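Local coordinates for protein exonuclease mut-7 homolog (Aedes aegypti, PDB 7JW2) that probably trims the 3' ends of Argonaute-bound microRNAs as a magnesium-dependent 3'-5' exoribonuclease, this chain being its exonuclease domain, at residues Ala56-Val61 / Asp188-Leu193; Gln31-Phe36 / Leu90-Ala95. All blocks are in the same frame, centred on the assembly; numbering follows the deposited sequence.

Contact 1: residues Ala56-Val61 / Asp188-Leu193; sequences ATWDDV and DAFCLL
Ala-56 and Phe-190 bring the two backbones closest, CA to CA 5.3 Å, where the turn between strands 50-56 and 61-65 runs over one side of helix 179-205; no hydrogen bond joins the two segments. The methyl of Ala-56 sits on the helix backbone, its CB 3.8 Å from CA of Phe-190 and 3.9 Å from CB of Ala-189. Phe-190 swings its ring under the turn because CG stands anti to the backbone N (chi1 -171°). There the ring presents its edge to two turn carbonyls: CE2 lies 3.4 Å from O of Thr-57, and O of Trp-58 lies in the ring plane. CG2 of Val-61 packs obliquely against the same ring, near CD2.

The turn is a beta hairpin connection in the sheet of an RNase H-like 3'-5' exonuclease domain, and the helix packs across that sheet. The bend of the 56-61 turn is fixed from within by an ST turn and ST motif: OG1 of Thr-57 accepts from N of both Asp-59 and Asp-60.

Trp-58 closes the end of the contact. Its six-membered ring turns an edge toward the face of Phe-190, an offset T-shaped pair with planes at 90° and centroids 5.9 Å apart. Over one face of the indole lies CB of Leu-193, a CH-pi contact 3.7 Å from the centroid of the six-membered ring, while CH2 of Trp-58 lies 3.3 Å from O of Leu-193. Farther out on the leucine, CD1 reaches back to O of Thr-57 at 3.4 Å.

Contact 2: residues Gln31-Phe36 / Leu90-Ala95; sequences QSMIAF and LKLSFA
Met-33 beside Leu-90, Ile-34 beside Lys-91 and Ala-35 beside Leu-92 set the register of two parallel strands, 33-36 and 90-93, whose axes lie 4.4 Å apart and are inclined by 27°. Four backbone hydrogen bonds hold them: Leu-90 N to Ser-32 O, Ile-34 N to Leu-90 O (2.8 Å), Leu-92 N to Ile-34 O (2.7 Å) and Phe-36 N to Leu-92 O. CA-H...O contacts fill in between, as from CA of Lys-91 to O of Ile-34 at 3.1 Å. Where the strands part, one water continues the link, donating to O of Phe-36 and accepting from N of Phe-94.

Apolar contacts on the face turned to helix 179-205 begin with Met-33 and Leu-90, which run alongside each other from neighbouring strands. With CG of the methionine anti to the backbone N (chi1 -178°) and the chain extended to the sulfur, SD of Met-33 lies 3.8 Å from CD2 of Leu-90 and 4.0 Å from CD1 of Leu-92.

On the other face the aromatic ring of Phe-36 does the work. With CG between the backbone N and carbonyl carbon (chi1 72°), it leans across to the neighbouring strand: CB of Ser-93 sits over one face, 3.6 Å from CZ, and CB of Lys-91 meets the edge in plane, 3.9 Å from CE2. Lys-91 curls its buried NZ away to backbone carbonyls including those of Val-89 and Ser-120; OG of Ser-93 bonds to O of Leu-123.

Such parallel pairing of adjacent strands 33-40 and 90-93 belongs to the mixed sheet of the RNase H-like, DnaQ-type exonuclease fold.

The centres of the two contacts lie 9 Å apart, and their segments alternate along the chain: 31-36, 56-61, 90-95, then 188-193. Strand 33-40 is flanked in the mixed sheet by strand 50-56 on one side and strand 90-93 on the other. A probable backbone hydrogen bond from Ala-56 to Ala-35 joins the contacts directly. Helix 179-205 spans both: Leu-193, which serves contact 1, also packs on Met-33 and Leu-92, and Trp-58 touches Met-33. Contact 2 thus knits the sheet within its own layer while contact 1 fastens a helix to it, together forming part of the core of the exonuclease domain.

Contact 1: residues Ala56-Val61 / Asp188-Leu193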
loop_
_atom_site.group_PDB
_atom_site.type_symbol
_atom_site.label_atom_id
_atom_site.label_comp_id
_atom_site.label_asym_id
_atom_site.label_seq_id
_atom_site.Cartn_x
_atom_site.Cartn_y
_atom_site.Cartn_z
ATOM N N ALA A 56 -6.914 14.732 -0.229
ATOM C CA ALA A 56 -6.523 15.501 -1.405
ATOM C C ALA A 56 -5.060 15.921 -1.342
ATOM O O ALA A 56 -4.584 16.381 -0.304
ATOM C CB ALA A 56 -7.392 16.758 -1.545
ATOM N N THR A 57 -4.379 15.796 -2.471
ATOM C CA THR A 57 -3.086 16.435 -2.711
ATOM C C THR A 57 -3.279 17.482 -3.796
ATOM O O THR A 57 -4.355 17.607 -4.378
ATOM C CB THR A 57 -2.034 15.416 -3.151
ATOM O OG1 THR A 57 -2.243 15.098 -4.531
ATOM C CG2 THR A 57 -2.132 14.138 -2.346
ATOM N N TRP A 58 -2.215 18.234 -4.100
ATOM C CA TRP A 58 -2.345 19.207 -5.175
ATOM C C TRP A 58 -2.621 18.555 -6.522
ATOM O O TRP A 58 -3.085 19.236 -7.446
ATOM C CB TRP A 58 -1.081 20.060 -5.276
ATOM C CG TRP A 58 -1.012 21.140 -4.261
ATOM C CD1 TRP A 58 -0.108 21.255 -3.255
ATOM C CD2 TRP A 58 -1.891 22.264 -4.144
ATOM N NE1 TRP A 58 -0.354 22.390 -2.526
ATOM C CE2 TRP A 58 -1.453 23.021 -3.041
ATOM C CE3 TRP A 58 -3.004 22.704 -4.866
ATOM C CZ2 TRP A 58 -2.083 24.188 -2.640
ATOM C CZ3 TRP A 58 -3.625 23.871 -4.472
ATOM C CH2 TRP A 58 -3.165 24.597 -3.367
ATOM N N ASP A 59 -2.358 17.249 -6.656
ATOM C CA ASP A 59 -2.438 16.572 -7.943
ATOM C C ASP A 59 -3.543 15.535 -8.047
ATOM O O ASP A 59 -3.891 15.155 -9.166
ATOM C CB ASP A 59 -1.102 15.882 -8.261
ATOM C CG ASP A 59 0.035 16.861 -8.386
ATOM O OD1 ASP A 59 -0.138 17.857 -9.108
ATOM O OD2 ASP A 59 1.094 16.633 -7.765
ATOM N N ASP A 60 -4.079 15.053 -6.926
ATOM C CA ASP A 60 -5.033 13.951 -6.936
ATOM C C ASP A 60 -5.966 14.087 -5.744
ATOM O O ASP A 60 -5.573 14.574 -4.682
ATOM C CB ASP A 60 -4.342 12.572 -6.861
ATOM C CG ASP A 60 -3.487 12.264 -8.083
ATOM O OD1 ASP A 60 -2.279 12.600 -8.080
ATOM O OD2 ASP A 60 -4.027 11.664 -9.037
ATOM N N VAL A 61 -7.195 13.604 -5.906
ATOM C CA VAL A 61 -8.114 13.462 -4.785
ATOM C C VAL A 61 -8.545 12.009 -4.703
ATOM O O VAL A 61 -8.940 11.418 -5.715
ATOM C CB VAL A 61 -9.340 14.381 -4.915
ATOM C CG1 VAL A 61 -10.213 14.230 -3.685
ATOM C CG2 VAL A 61 -8.897 15.831 -5.072
ATOM N N ASP A 188 -14.644 19.221 -1.438
ATOM C CA ASP A 188 -14.656 19.678 -0.054
ATOM C C ASP A 188 -13.299 19.450 0.603
ATOM O O ASP A 188 -12.916 20.204 1.502
ATOM C CB ASP A 188 -15.785 19.014 0.743
ATOM C CG ASP A 188 -16.614 20.037 1.526
ATOM O OD1 ASP A 188 -17.127 21.002 0.906
ATOM O OD2 ASP A 188 -16.730 19.890 2.761
ATOM N N ALA A 189 -12.558 18.436 0.152
ATOM C CA ALA A 189 -11.180 18.279 0.604
ATOM C C ALA A 189 -10.230 19.193 -0.171
ATOM O O ALA A 189 -9.405 19.891 0.436
ATOM C CB ALA A 189 -10.759 16.810 0.487
ATOM N N PHE A 190 -10.330 19.218 -1.507
ATOM C CA PHE A 190 -9.347 19.953 -2.308
ATOM C C PHE A 190 -9.358 21.455 -2.008
ATOM O O PHE A 190 -8.298 22.102 -2.020
ATOM C CB PHE A 190 -9.580 19.725 -3.802
ATOM C CG PHE A 190 -8.483 20.281 -4.683
ATOM C CD1 PHE A 190 -8.594 21.548 -5.238
ATOM C CD2 PHE A 190 -7.352 19.530 -4.957
ATOM C CE1 PHE A 190 -7.589 22.060 -6.047
ATOM C CE2 PHE A 190 -6.339 20.026 -5.769
ATOM C CZ PHE A 190 -6.463 21.302 -6.317
ATOM N N CYS A 191 -10.528 22.032 -1.739
ATOM C CA CYS A 191 -10.578 23.484 -1.552
ATOM C C CYS A 191 -9.797 23.923 -0.318
ATOM O O CYS A 191 -9.416 25.100 -0.213
ATOM C CB CYS A 191 -12.036 23.967 -1.490
ATOM S SG CYS A 191 -12.921 23.646 0.069
ATOM N N LEU A 192 -9.547 23.006 0.624
ATOM C CA LEU A 192 -8.742 23.356 1.788
ATOM C C LEU A 192 -7.316 23.690 1.377
ATOM O O LEU A 192 -6.703 24.608 1.946
ATOM C CB LEU A 192 -8.758 22.205 2.799
ATOM C CG LEU A 192 -10.151 21.724 3.216
ATOM C CD1 LEU A 192 -9.998 20.549 4.177
ATOM C CD2 LEU A 192 -10.966 22.856 3.833
ATOM N N LEU A 193 -6.787 22.986 0.367
ATOM C CA LEU A 193 -5.453 23.318 -0.142
ATOM C C LEU A 193 -5.447 24.707 -0.755
ATOM O O LEU A 193 -4.522 25.497 -0.513
ATOM C CB LEU A 193 -4.995 22.298 -1.182
ATOM C CG LEU A 193 -4.832 20.845 -0.716
ATOM C CD1 LEU A 193 -4.885 19.926 -1.908
ATOM C CD2 LEU A 193 -3.499 20.664 0.018
#

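Contact 2: residues Gln31-Phe36 / Leu90-Ala95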
loop_
_atom_site.group_PDB
_atom_site.type_symbol
_atom_site.label_atom_id
_atom_site.label_comp_id
_atom_site.label_asym_id
_atom_site.label_seq_id
_atom_site.Cartn_x
_atom_site.Cartn_y
_atom_site.Cartn_z
ATOM N N GLN A 31 3.824 12.361 0.405
ATOM C CA GLN A 31 3.433 13.752 0.309
ATOM C C GLN A 31 3.819 14.515 1.566
ATOM O O GLN A 31 3.945 13.952 2.656
ATOM C CB GLN A 31 1.920 13.862 0.116
ATOM C CG GLN A 31 1.400 13.209 -1.151
ATOM C CD GLN A 31 1.568 14.082 -2.370
ATOM O OE1 GLN A 31 1.780 15.299 -2.258
ATOM N NE2 GLN A 31 1.474 13.476 -3.548
ATOM N N SER A 32 3.985 15.829 1.402
ATOM C CA SER A 32 4.262 16.715 2.524
ATOM C C SER A 32 3.058 17.531 2.960
ATOM O O SER A 32 3.093 18.116 4.050
ATOM C CB SER A 32 5.405 17.681 2.188
ATOM O OG SER A 32 6.603 16.948 2.070
ATOM N N MET A 33 1.990 17.553 2.164
ATOM C CA MET A 33 0.781 18.286 2.522
ATOM C C MET A 33 -0.423 17.564 1.931
ATOM O O MET A 33 -0.439 17.277 0.728
ATOM C CB MET A 33 0.833 19.736 2.028
ATOM C CG MET A 33 -0.399 20.529 2.426
ATOM S SD MET A 33 -0.307 22.312 2.180
ATOM C CE MET A 33 0.138 22.348 0.472
ATOM N N ILE A 34 -1.423 17.291 2.781
ATOM C CA ILE A 34 -2.650 16.586 2.416
ATOM C C ILE A 34 -3.804 17.324 3.074
ATOM O O ILE A 34 -3.678 17.838 4.186
ATOM C CB ILE A 34 -2.654 15.110 2.890
ATOM C CG1 ILE A 34 -1.408 14.395 2.402
ATOM C CG2 ILE A 34 -3.918 14.350 2.421
ATOM C CD1 ILE A 34 -1.453 14.085 0.993
ATOM N N ALA A 35 -4.944 17.363 2.402
ATOM C CA ALA A 35 -6.157 17.877 3.015
ATOM C C ALA A 35 -7.132 16.727 3.212
ATOM O O ALA A 35 -7.134 15.772 2.437
ATOM C CB ALA A 35 -6.784 18.975 2.153
ATOM N N PHE A 36 -7.946 16.801 4.261
ATOM C CA PHE A 36 -8.916 15.728 4.471
ATOM C C PHE A 36 -10.272 16.275 4.881
ATOM O O PHE A 36 -10.400 17.361 5.466
ATOM C CB PHE A 36 -8.424 14.668 5.486
ATOM C CG PHE A 36 -8.392 15.116 6.921
ATOM C CD1 PHE A 36 -9.488 14.966 7.756
ATOM C CD2 PHE A 36 -7.220 15.613 7.456
ATOM C CE1 PHE A 36 -9.426 15.363 9.094
ATOM C CE2 PHE A 36 -7.137 15.999 8.787
ATOM C CZ PHE A 36 -8.239 15.875 9.609
ATOM N N LEU A 90 1.996 17.747 6.740
ATOM C CA LEU A 90 0.937 18.692 7.088
ATOM C C LEU A 90 -0.415 18.173 6.599
ATOM O O LEU A 90 -0.551 17.822 5.427
ATOM C CB LEU A 90 1.234 20.064 6.475
ATOM C CG LEU A 90 0.158 21.133 6.664
ATOM C CD1 LEU A 90 -0.064 21.445 8.139
ATOM C CD2 LEU A 90 0.512 22.397 5.899
ATOM N N LYS A 91 -1.393 18.108 7.497
ATOM C CA LYS A 91 -2.777 17.804 7.134
ATOM C C LYS A 91 -3.615 19.061 7.311
ATOM O O LYS A 91 -3.540 19.717 8.356
ATOM C CB LYS A 91 -3.371 16.672 7.986
ATOM C CG LYS A 91 -3.069 15.242 7.513
ATOM C CD LYS A 91 -1.615 14.836 7.851
ATOM C CE LYS A 91 -1.321 14.955 9.342
ATOM N NZ LYS A 91 0.049 14.408 9.718
ATOM N N LEU A 92 -4.388 19.411 6.290
ATOM C CA LEU A 92 -5.314 20.535 6.368
ATOM C C LEU A 92 -6.720 20.014 6.608
ATOM O O LEU A 92 -7.103 18.983 6.052
ATOM C CB LEU A 92 -5.297 21.352 5.081
ATOM C CG LEU A 92 -3.962 21.933 4.650
ATOM C CD1 LEU A 92 -4.096 22.568 3.289
ATOM C CD2 LEU A 92 -3.478 22.937 5.672
ATOM N N SER A 93 -7.481 20.746 7.415
ATOM C CA SER A 93 -8.820 20.333 7.815
ATOM C C SER A 93 -9.606 21.579 8.189
ATOM O O SER A 93 -9.053 22.674 8.291
ATOM C CB SER A 93 -8.732 19.363 8.996
ATOM O OG SER A 93 -8.168 20.049 10.111
ATOM N N PHE A 94 -10.913 21.408 8.369
ATOM C CA PHE A 94 -11.753 22.464 8.928
ATOM C C PHE A 94 -12.501 21.873 10.116
ATOM O O PHE A 94 -13.240 20.899 9.959
ATOM C CB PHE A 94 -12.723 23.029 7.878
ATOM C CG PHE A 94 -13.377 24.332 8.287
ATOM C CD1 PHE A 94 -14.498 24.337 9.118
ATOM C CD2 PHE A 94 -12.872 25.550 7.843
ATOM C CE1 PHE A 94 -15.095 25.544 9.492
ATOM C CE2 PHE A 94 -13.470 26.755 8.223
ATOM C CZ PHE A 94 -14.574 26.741 9.044
ATOM N N ALA A 95 -12.277 22.435 11.301
ATOM C CA ALA A 95 -12.833 21.915 12.546
ATOM C C ALA A 95 -12.650 20.395 12.692
ATOM O O ALA A 95 -13.615 19.666 12.859
ATOM C CB ALA A 95 -14.306 22.289 12.664
HETATM O O HOH W 1 -11.772 18.729 7.443
#